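Long-range contacts in protocadherin gamma-B3 (Homo sapiens, PDB 5K8R), which is a potential calcium-dependent cell-adhesion protein that may help establish and maintain specific neuronal connections in the brain: residues D145-I151 with E163-P169; E109-L115 with R199-A205; D309-P315 with D343-N349. All coordinates share one frame; numbering follows the deposited sequence.

Contact 1 of 3, residues D145-I151 with E163-P169; sequences DPHFSLI and ELVLKAP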
loop_
_atom_site.group_PDB
_atom_site.type_symbol
_atom_site.label_atom_id
_atom_site.label_comp_id
_atom_site.label_asym_id
_atom_site.label_seq_id
_atom_site.Cartn_x
_atom_site.Cartn_y
_atom_site.Cartn_z
ATOM N N ASP A 145 1.495 -29.569 1.026
ATOM C CA ASP A 145 1.085 -28.405 1.794
ATOM C C ASP A 145 -0.357 -28.079 1.426
ATOM O O ASP A 145 -0.729 -28.167 0.247
ATOM C CB ASP A 145 1.985 -27.193 1.516
ATOM C CG ASP A 145 1.712 -26.035 2.458
ATOM O OD1 ASP A 145 0.819 -25.216 2.153
ATOM O OD2 ASP A 145 2.391 -25.945 3.503
ATOM N N PRO A 146 -1.188 -27.711 2.405
ATOM C CA PRO A 146 -2.609 -27.460 2.102
ATOM C C PRO A 146 -2.848 -26.262 1.199
ATOM O O PRO A 146 -3.910 -26.194 0.567
ATOM C CB PRO A 146 -3.233 -27.240 3.487
ATOM C CG PRO A 146 -2.274 -27.869 4.450
ATOM C CD PRO A 146 -0.917 -27.663 3.851
ATOM N N HIS A 147 -1.909 -25.321 1.110
ATOM C CA HIS A 147 -2.112 -24.105 0.330
ATOM C C HIS A 147 -1.363 -24.081 -0.992
ATOM O O HIS A 147 -1.859 -23.488 -1.952
ATOM C CB HIS A 147 -1.701 -22.872 1.144
ATOM C CG HIS A 147 -2.622 -22.564 2.282
ATOM N ND1 HIS A 147 -2.574 -23.238 3.484
ATOM C CD2 HIS A 147 -3.617 -21.653 2.403
ATOM C CE1 HIS A 147 -3.497 -22.755 4.295
ATOM N NE2 HIS A 147 -4.144 -21.792 3.663
ATOM N N PHE A 148 -0.189 -24.700 -1.072
ATOM C CA PHE A 148 0.657 -24.615 -2.253
ATOM C C PHE A 148 0.915 -25.997 -2.833
ATOM O O PHE A 148 1.116 -26.968 -2.097
ATOM C CB PHE A 148 1.995 -23.944 -1.930
ATOM C CG PHE A 148 1.870 -22.509 -1.514
ATOM C CD1 PHE A 148 1.925 -21.495 -2.455
ATOM C CD2 PHE A 148 1.701 -22.173 -0.182
ATOM C CE1 PHE A 148 1.813 -20.173 -2.075
ATOM C CE2 PHE A 148 1.587 -20.852 0.204
ATOM C CZ PHE A 148 1.643 -19.851 -0.743
ATOM N N SER A 149 0.906 -26.072 -4.158
ATOM C CA SER A 149 1.358 -27.229 -4.913
ATOM C C SER A 149 2.469 -26.790 -5.862
ATOM O O SER A 149 2.880 -25.626 -5.878
ATOM C CB SER A 149 0.202 -27.880 -5.678
ATOM O OG SER A 149 -0.696 -28.527 -4.793
ATOM N N LEU A 150 2.950 -27.730 -6.667
ATOM C CA LEU A 150 4.038 -27.467 -7.595
ATOM C C LEU A 150 3.688 -28.024 -8.965
ATOM O O LEU A 150 3.164 -29.135 -9.078
ATOM C CB LEU A 150 5.354 -28.079 -7.093
ATOM C CG LEU A 150 6.620 -27.847 -7.923
ATOM C CD1 LEU A 150 7.806 -27.575 -7.015
ATOM C CD2 LEU A 150 6.909 -29.043 -8.819
ATOM N N ILE A 151 3.973 -27.241 -10.001
ATOM C CA ILE A 151 3.886 -27.697 -11.381
ATOM C C ILE A 151 5.297 -27.718 -11.950
ATOM O O ILE A 151 6.127 -26.870 -11.607
ATOM C CB ILE A 151 2.952 -26.809 -12.230
ATOM C CG1 ILE A 151 3.497 -25.384 -12.338
ATOM C CG2 ILE A 151 1.555 -26.786 -11.633
ATOM C CD1 ILE A 151 2.629 -24.463 -13.170
ATOM N N GLU A 163 7.590 -24.536 -10.786
ATOM C CA GLU A 163 6.820 -23.340 -10.482
ATOM C C GLU A 163 5.873 -23.646 -9.334
ATOM O O GLU A 163 5.241 -24.707 -9.305
ATOM C CB GLU A 163 6.022 -22.845 -11.697
ATOM C CG GLU A 163 6.860 -22.195 -12.783
ATOM C CD GLU A 163 6.021 -21.702 -13.946
ATOM O OE1 GLU A 163 4.876 -22.177 -14.098
ATOM O OE2 GLU A 163 6.504 -20.836 -14.706
ATOM N N LEU A 164 5.787 -22.715 -8.390
ATOM C CA LEU A 164 4.864 -22.848 -7.274
ATOM C C LEU A 164 3.480 -22.373 -7.696
ATOM O O LEU A 164 3.342 -21.349 -8.368
ATOM C CB LEU A 164 5.363 -22.037 -6.078
ATOM C CG LEU A 164 4.784 -22.357 -4.702
ATOM C CD1 LEU A 164 5.173 -23.765 -4.279
ATOM C CD2 LEU A 164 5.262 -21.334 -3.684
ATOM N N VAL A 165 2.452 -23.125 -7.312
ATOM C CA VAL A 165 1.081 -22.800 -7.686
ATOM C C VAL A 165 0.224 -22.742 -6.429
ATOM O O VAL A 165 0.366 -23.572 -5.523
ATOM C CB VAL A 165 0.508 -23.807 -8.710
ATOM C CG1 VAL A 165 0.544 -25.224 -8.167
ATOM C CG2 VAL A 165 -0.908 -23.419 -9.117
ATOM N N LEU A 166 -0.655 -21.746 -6.370
ATOM C CA LEU A 166 -1.548 -21.546 -5.237
ATOM C C LEU A 166 -2.870 -22.253 -5.511
ATOM O O LEU A 166 -3.564 -21.925 -6.479
ATOM C CB LEU A 166 -1.776 -20.054 -4.998
ATOM C CG LEU A 166 -2.551 -19.649 -3.745
ATOM C CD1 LEU A 166 -1.676 -19.803 -2.513
ATOM C CD2 LEU A 166 -3.071 -18.224 -3.870
ATOM N N LYS A 167 -3.218 -23.220 -4.661
ATOM C CA LYS A 167 -4.469 -23.949 -4.806
ATOM C C LYS A 167 -5.516 -23.572 -3.766
ATOM O O LYS A 167 -6.682 -23.944 -3.926
ATOM C CB LYS A 167 -4.214 -25.464 -4.747
ATOM C CG LYS A 167 -3.555 -25.941 -3.468
ATOM C CD LYS A 167 -3.430 -27.455 -3.459
ATOM C CE LYS A 167 -2.768 -27.948 -2.185
ATOM N NZ LYS A 167 -2.636 -29.431 -2.164
ATOM N N ALA A 168 -5.134 -22.848 -2.714
ATOM C CA ALA A 168 -6.057 -22.368 -1.698
ATOM C C ALA A 168 -5.667 -20.941 -1.340
ATOM O O ALA A 168 -4.470 -20.629 -1.264
ATOM C CB ALA A 168 -6.040 -23.249 -0.442
ATOM N N PRO A 169 -6.642 -20.059 -1.122
ATOM C CA PRO A 169 -6.321 -18.650 -0.870
ATOM C C PRO A 169 -5.489 -18.467 0.391
ATOM O O PRO A 169 -5.493 -19.295 1.303
ATOM C CB PRO A 169 -7.699 -17.989 -0.725
ATOM C CG PRO A 169 -8.644 -18.919 -1.418
ATOM C CD PRO A 169 -8.094 -20.294 -1.183
#
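In the antiparallel hairpin of strands 148-154 and 160-166, S149 pairs with V165 and I151 with E163, each through two backbone hydrogen bonds; S149 N reaches V165 O at 2.9 Å. On the inward side the F148 ring meets two leucines. CD1 of L166 lies over one ring face, 4.0 Å from the centroid and 28° off the normal, a CH-pi contact, and CD2 of L164 approaches F148 CD1 obliquely at 3.6 Å. This is the core of the second cadherin repeat: L180 of strand 177-186, across the sandwich, touches F148 and L164, and I112 also packs on F148. On the other face V165 CG1, set between backbone N and carbonyl carbon (chi1 58°), lies 3.7 Å from S149 CB, and I151 lays its CD1 3.3 Å from E163 OE1. Where strand 148-154 begins and strand 160-166 ends, H147 O takes K167 N at 3.0 Å and, weakly, A168 N. K167 then runs extended along this outer face, its CD 3.2 Å from S149 OG and its NZ weakly bonded to that hydroxyl. An Asx turn leads into the hairpin: D145 OD1 accepts H147 N at 2.9 Å.

Contact 2 of 3, residues E109-L115 with R199-A205; sequences ELEISEL and RVIVADA. With CA (calcium ion), chain J; CA (calcium ion), chain I.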
loop_
_atom_site.group_PDB
_atom_site.type_symbol
_atom_site.label_atom_id
_atom_site.label_comp_id
_atom_site.label_asym_id
_atom_site.label_seq_id
_atom_site.Cartn_x
_atom_site.Cartn_y
_atom_site.Cartn_z
ATOM N N GLU A 109 13.203 -16.827 0.785
ATOM C CA GLU A 109 11.981 -16.134 1.166
ATOM C C GLU A 109 11.228 -15.682 -0.078
ATOM O O GLU A 109 11.834 -15.290 -1.079
ATOM C CB GLU A 109 12.287 -14.933 2.062
ATOM C CG GLU A 109 12.731 -15.306 3.466
ATOM C CD GLU A 109 12.821 -14.105 4.385
ATOM O OE1 GLU A 109 12.761 -12.965 3.879
ATOM O OE2 GLU A 109 12.946 -14.301 5.612
ATOM N N LEU A 110 9.925 -15.738 -0.002
ATOM C CA LEU A 110 9.079 -15.374 -1.091
ATOM C C LEU A 110 7.894 -14.597 -0.573
ATOM O O LEU A 110 7.119 -15.124 0.167
ATOM C CB LEU A 110 8.595 -16.658 -1.728
ATOM C CG LEU A 110 7.626 -16.586 -2.868
ATOM C CD1 LEU A 110 8.283 -15.878 -4.018
ATOM C CD2 LEU A 110 7.265 -17.977 -3.279
ATOM N N GLU A 111 7.767 -13.347 -0.978
ATOM C CA GLU A 111 6.672 -12.486 -0.551
ATOM C C GLU A 111 5.506 -12.629 -1.522
ATOM O O GLU A 111 5.661 -12.392 -2.725
ATOM C CB GLU A 111 7.122 -11.028 -0.465
ATOM C CG GLU A 111 8.195 -10.763 0.578
ATOM C CD GLU A 111 7.995 -9.440 1.292
ATOM O OE1 GLU A 111 6.916 -8.831 1.125
ATOM O OE2 GLU A 111 8.912 -9.012 2.024
ATOM N N ILE A 112 4.345 -13.013 -0.997
ATOM C CA ILE A 112 3.129 -13.183 -1.782
ATOM C C ILE A 112 1.986 -12.512 -1.034
ATOM O O ILE A 112 1.764 -12.796 0.148
ATOM C CB ILE A 112 2.808 -14.670 -2.030
ATOM C CG1 ILE A 112 3.929 -15.339 -2.829
ATOM C CG2 ILE A 112 1.472 -14.814 -2.744
ATOM C CD1 ILE A 112 3.734 -16.828 -3.027
ATOM N N SER A 113 1.266 -11.625 -1.717
ATOM C CA SER A 113 0.141 -10.949 -1.088
ATOM C C SER A 113 -1.042 -11.898 -0.947
ATOM O O SER A 113 -1.231 -12.816 -1.749
ATOM C CB SER A 113 -0.273 -9.720 -1.897
ATOM O OG SER A 113 -1.104 -10.084 -2.985
ATOM N N GLU A 114 -1.846 -11.664 0.091
ATOM C CA GLU A 114 -3.027 -12.484 0.330
ATOM C C GLU A 114 -4.113 -12.276 -0.718
ATOM O O GLU A 114 -5.085 -13.038 -0.734
ATOM C CB GLU A 114 -3.586 -12.198 1.724
ATOM C CG GLU A 114 -3.724 -10.721 2.033
ATOM C CD GLU A 114 -4.143 -10.459 3.464
ATOM O OE1 GLU A 114 -4.746 -11.358 4.087
ATOM O OE2 GLU A 114 -3.864 -9.351 3.966
ATOM N N LEU A 115 -3.976 -11.273 -1.584
ATOM C CA LEU A 115 -4.903 -11.078 -2.691
ATOM C C LEU A 115 -4.642 -12.026 -3.855
ATOM O O LEU A 115 -5.358 -11.954 -4.859
ATOM C CB LEU A 115 -4.838 -9.632 -3.188
ATOM C CG LEU A 115 -5.457 -8.565 -2.285
ATOM C CD1 LEU A 115 -5.265 -7.178 -2.878
ATOM C CD2 LEU A 115 -6.933 -8.852 -2.051
ATOM N N ARG A 199 10.371 -20.138 2.556
ATOM C CA ARG A 199 9.542 -19.461 3.550
ATOM C C ARG A 199 8.687 -18.431 2.821
ATOM O O ARG A 199 9.145 -17.326 2.518
ATOM C CB ARG A 199 10.394 -18.816 4.639
ATOM C CG ARG A 199 9.589 -17.980 5.626
ATOM C CD ARG A 199 10.383 -17.622 6.877
ATOM N NE ARG A 199 11.636 -16.936 6.573
ATOM C CZ ARG A 199 12.836 -17.502 6.656
ATOM N NH1 ARG A 199 12.948 -18.768 7.036
ATOM N NH2 ARG A 199 13.923 -16.803 6.362
ATOM N N VAL A 200 7.446 -18.804 2.528
ATOM C CA VAL A 200 6.483 -17.889 1.928
ATOM C C VAL A 200 5.946 -16.971 3.017
ATOM O O VAL A 200 5.295 -17.428 3.963
ATOM C CB VAL A 200 5.344 -18.654 1.242
ATOM C CG1 VAL A 200 4.302 -17.682 0.706
ATOM C CG2 VAL A 200 5.890 -19.533 0.128
ATOM N N ILE A 201 6.224 -15.678 2.891
ATOM C CA ILE A 201 5.716 -14.669 3.813
ATOM C C ILE A 201 4.531 -13.983 3.148
ATOM O O ILE A 201 4.652 -13.446 2.039
ATOM C CB ILE A 201 6.809 -13.661 4.202
ATOM C CG1 ILE A 201 6.300 -12.701 5.280
ATOM C CG2 ILE A 201 7.313 -12.911 2.977
ATOM C CD1 ILE A 201 7.393 -11.886 5.938
ATOM N N VAL A 202 3.381 -14.013 3.817
ATOM C CA VAL A 202 2.141 -13.498 3.247
ATOM C C VAL A 202 2.116 -11.983 3.426
ATOM O O VAL A 202 2.028 -11.482 4.549
ATOM C CB VAL A 202 0.913 -14.152 3.891
ATOM C CG1 VAL A 202 -0.358 -13.717 3.177
ATOM C CG2 VAL A 202 1.051 -15.667 3.876
ATOM N N ALA A 203 2.189 -11.251 2.317
ATOM C CA ALA A 203 2.103 -9.799 2.374
ATOM C C ALA A 203 0.676 -9.365 2.684
ATOM O O ALA A 203 -0.290 -9.925 2.158
ATOM C CB ALA A 203 2.568 -9.184 1.055
ATOM N N ASP A 204 0.548 -8.354 3.540
ATOM C CA ASP A 204 -0.759 -7.911 4.005
ATOM C C ASP A 204 -1.494 -7.126 2.927
ATOM O O ASP A 204 -0.893 -6.348 2.181
ATOM C CB ASP A 204 -0.618 -7.045 5.257
ATOM C CG ASP A 204 -1.961 -6.626 5.832
ATOM O OD1 ASP A 204 -2.840 -7.500 5.994
ATOM O OD2 ASP A 204 -2.139 -5.424 6.114
ATOM N N ALA A 205 -2.805 -7.336 2.855
ATOM C CA ALA A 205 -3.695 -6.533 2.036
ATOM C C ALA A 205 -4.779 -5.931 2.919
ATOM O O ALA A 205 -5.091 -6.448 3.995
ATOM C CB ALA A 205 -4.328 -7.363 0.914
HETATM CA CA CA J . -5.280 -8.270 5.604
HETATM CA CA CA I . -7.152 -11.494 4.909
HETATM O O HOH W 1 -8.147 -13.286 3.484
#
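E114 OE2 is held by a calcium ion at 2.4 Å and, on its anti lone pair, by the backbone N of A205, a bond modelled so short that its exact length is doubtful. D204 OD1 and A205 O bind the same ion, D204 OD2 accepting the backbone N of E241, while E114 OE1 turns to a second calcium at 2.5 Å, so one carboxylate bridges two metals. With chi1 at 48°, CG of E114 stands between backbone N and carbonyl carbon, and the extended chain beyond it carries the carboxylate across to A205. Behind the site, strands 107-113 and 193-203 run parallel, laced by bonds such as A203 N to I112 O at 2.7 Å. L110, I112 and V200 face the core of this cadherin sandwich; I112 CD1 meets V200 CG1 at 3.9 Å. On the opposite face E111 CG lies alongside I201 CG2. At the far end, in a salt bridge, R199 grips E109 OE2 side-on with NE and NH2, NH2 at 2.8 Å, the oxygen in the guanidinium plane although the carboxylate is turned 89° to it. E173, D207 and D240 also bind the first calcium, where D204 OD1 lies 2.9 Å from E114 OE2; without the metals, these crowded carboxylates would probably repel one another.

Contact 3 of 3, residues D309-P315 with D343-N349; sequences DENDNAP and DLDSGFN. With CA (calcium ion), chain E; CA (calcium ion), chain F; CA (calcium ion), chain G.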
loop_
_atom_site.group_PDB
_atom_site.type_symbol
_atom_site.label_atom_id
_atom_site.label_comp_id
_atom_site.label_asym_id
_atom_site.label_seq_id
_atom_site.Cartn_x
_atom_site.Cartn_y
_atom_site.Cartn_z
ATOM N N ASP A 309 -30.169 17.527 34.235
ATOM C CA ASP A 309 -30.465 18.865 34.727
ATOM C C ASP A 309 -29.781 19.126 36.064
ATOM O O ASP A 309 -29.740 18.258 36.941
ATOM C CB ASP A 309 -31.975 19.053 34.868
ATOM C CG ASP A 309 -32.350 20.444 35.341
ATOM O OD1 ASP A 309 -31.655 21.412 34.968
ATOM O OD2 ASP A 309 -33.344 20.567 36.087
ATOM N N GLU A 310 -29.241 20.334 36.210
ATOM C CA GLU A 310 -28.664 20.810 37.456
ATOM C C GLU A 310 -29.362 22.098 37.871
ATOM O O GLU A 310 -29.843 22.861 37.029
ATOM C CB GLU A 310 -27.155 21.053 37.322
ATOM C CG GLU A 310 -26.317 19.784 37.328
ATOM C CD GLU A 310 -26.130 19.218 38.722
ATOM O OE1 GLU A 310 -25.732 19.984 39.626
ATOM O OE2 GLU A 310 -26.387 18.013 38.916
ATOM N N ASN A 311 -29.416 22.334 39.181
ATOM C CA ASN A 311 -30.105 23.504 39.725
ATOM C C ASN A 311 -29.157 24.704 39.720
ATOM O O ASN A 311 -28.647 25.152 40.749
ATOM C CB ASN A 311 -30.635 23.207 41.122
ATOM C CG ASN A 311 -31.581 24.277 41.628
ATOM O OD1 ASN A 311 -32.191 25.002 40.842
ATOM N ND2 ASN A 311 -31.711 24.378 42.944
ATOM N N ASP A 312 -28.929 25.232 38.516
ATOM C CA ASP A 312 -28.032 26.363 38.315
ATOM C C ASP A 312 -28.767 27.617 37.851
ATOM O O ASP A 312 -28.149 28.513 37.268
ATOM C CB ASP A 312 -26.929 25.996 37.319
ATOM C CG ASP A 312 -27.461 25.742 35.921
ATOM O OD1 ASP A 312 -28.628 25.313 35.790
ATOM O OD2 ASP A 312 -26.707 25.969 34.953
ATOM N N ASN A 313 -30.073 27.699 38.099
ATOM C CA ASN A 313 -30.869 28.873 37.758
ATOM C C ASN A 313 -31.743 29.231 38.949
ATOM O O ASN A 313 -32.555 28.414 39.393
ATOM C CB ASN A 313 -31.727 28.624 36.514
ATOM C CG ASN A 313 -30.918 28.652 35.232
ATOM O OD1 ASN A 313 -30.785 29.695 34.593
ATOM N ND2 ASN A 313 -30.373 27.502 34.849
ATOM N N ALA A 314 -31.576 30.449 39.462
ATOM C CA ALA A 314 -32.344 30.904 40.609
ATOM C C ALA A 314 -33.753 31.313 40.186
ATOM O O ALA A 314 -33.964 31.766 39.057
ATOM C CB ALA A 314 -31.646 32.081 41.281
ATOM N N PRO A 315 -34.736 31.154 41.073
ATOM C CA PRO A 315 -36.101 31.580 40.741
ATOM C C PRO A 315 -36.170 33.080 40.509
ATOM O O PRO A 315 -35.407 33.858 41.087
ATOM C CB PRO A 315 -36.914 31.166 41.974
ATOM C CG PRO A 315 -36.098 30.102 42.631
ATOM C CD PRO A 315 -34.671 30.478 42.379
ATOM N N ASP A 343 -38.879 29.717 36.847
ATOM C CA ASP A 343 -37.570 29.102 37.013
ATOM C C ASP A 343 -37.233 28.326 35.750
ATOM O O ASP A 343 -38.055 27.548 35.259
ATOM C CB ASP A 343 -37.543 28.176 38.237
ATOM C CG ASP A 343 -36.134 27.838 38.688
ATOM O OD1 ASP A 343 -35.850 27.978 39.896
ATOM O OD2 ASP A 343 -35.311 27.431 37.841
ATOM N N LEU A 344 -36.021 28.534 35.231
ATOM C CA LEU A 344 -35.631 27.925 33.966
ATOM C C LEU A 344 -35.309 26.441 34.091
ATOM O O LEU A 344 -35.274 25.741 33.073
ATOM C CB LEU A 344 -34.424 28.662 33.380
ATOM C CG LEU A 344 -34.602 30.153 33.088
ATOM C CD1 LEU A 344 -33.311 30.747 32.547
ATOM C CD2 LEU A 344 -35.749 30.384 32.116
ATOM N N ASP A 345 -35.077 25.945 35.303
ATOM C CA ASP A 345 -34.708 24.550 35.491
ATOM C C ASP A 345 -35.940 23.651 35.377
ATOM O O ASP A 345 -37.074 24.114 35.229
ATOM C CB ASP A 345 -34.005 24.368 36.833
ATOM C CG ASP A 345 -32.713 25.156 36.924
ATOM O OD1 ASP A 345 -32.058 25.342 35.877
ATOM O OD2 ASP A 345 -32.355 25.591 38.038
ATOM N N SER A 346 -35.711 22.342 35.443
ATOM C CA SER A 346 -36.763 21.351 35.291
ATOM C C SER A 346 -36.928 20.555 36.580
ATOM O O SER A 346 -36.069 20.578 37.465
ATOM C CB SER A 346 -36.462 20.400 34.124
ATOM O OG SER A 346 -36.232 21.123 32.927
ATOM N N GLY A 347 -38.053 19.848 36.673
ATOM C CA GLY A 347 -38.341 19.031 37.834
ATOM C C GLY A 347 -38.505 19.870 39.086
ATOM O O GLY A 347 -38.981 21.011 39.053
ATOM N N PHE A 348 -38.098 19.291 40.220
ATOM C CA PHE A 348 -38.146 20.018 41.484
ATOM C C PHE A 348 -37.167 21.183 41.515
ATOM O O PHE A 348 -37.334 22.095 42.334
ATOM C CB PHE A 348 -37.879 19.070 42.652
ATOM C CG PHE A 348 -39.069 18.237 43.039
ATOM C CD1 PHE A 348 -40.134 18.805 43.719
ATOM C CD2 PHE A 348 -39.123 16.888 42.727
ATOM C CE1 PHE A 348 -41.234 18.048 44.077
ATOM C CE2 PHE A 348 -40.222 16.123 43.083
ATOM C CZ PHE A 348 -41.278 16.704 43.759
ATOM N N ASN A 349 -36.152 21.177 40.648
ATOM C CA ASN A 349 -35.302 22.352 40.500
ATOM C C ASN A 349 -36.075 23.541 39.950
ATOM O O ASN A 349 -35.638 24.685 40.120
ATOM C CB ASN A 349 -34.115 22.037 39.587
ATOM C CG ASN A 349 -33.320 20.831 40.051
ATOM O OD1 ASN A 349 -33.167 20.595 41.249
ATOM N ND2 ASN A 349 -32.809 20.058 39.098
HETATM CA CA CA E . -33.918 26.453 39.857
HETATM CA CA CA F . -30.532 23.622 34.813
HETATM CA CA CA G . -28.004 25.481 32.942
HETATM O O HOH W 2 -34.747 30.732 36.381
HETATM O O HOH W 3 -25.796 26.048 31.858
#
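The carboxylate of D309 is approached at OD2 from both faces: S346 N comes from one side at 3.0 Å and N349 ND2 from the other at 3.1 Å, the latter bond almost straight and in the plane of the N349 amide, which is turned 65° to the carboxylate. This double grip helps fix the rotation of D309, whose CG is anti to the backbone N (chi1 -178°) and whose OD1 binds a calcium ion. The D345 carboxylate receives N313 on its syn sides through two bent bonds, backbone N to OD2 (3.1 Å) and ND2, somewhat out of plane, to OD1 (2.9 Å). Those oxygens bind different metals, OD1 the calcium of D309 and E310 O, OD2 the one that D343 chelates with both oxygens. N311 OD1, N313 O, N349 O and D396 also bind that ion, while N311 ND2 is hydrogen-bonded to P400. D343 OD2 accepts D345 N at 3.0 Å, an Asx turn that helps position the bridging aspartate. D312 reaches through OD1 to the middle ion and through OD2, at 2.4 Å, to a third. Together with E223, D278 and E280, the linker Asp-Glu-Asn-Asp-Asn and the Asp-Leu-Asp loop build the three-calcium junction between successive cadherin repeats, here the third and fourth.

Overall arrangement
Contacts 1 and 2 belong to the second cadherin repeat, their centres 13 Å apart, with contact 1 nested along the chain inside the loop that contact 2 closes. They lie in different sheets of one sandwich, three-stranded for contact 1 and mixed four-stranded for contact 2, and meet in the core, where F148 CZ packs on V200 CG1 at 3.7 Å. Contact 3 follows later in the chain, its centre about 73 Å from that of contact 1 and 64 Å from that of contact 2. It joins repeats three and four, while contact 2 ends in the calcium site between repeats two and three. Hydrophobic sandwiches thus alternate with calcium-bound linkers in an elongated chain, as in cadherins, where calcium stiffens the junctions.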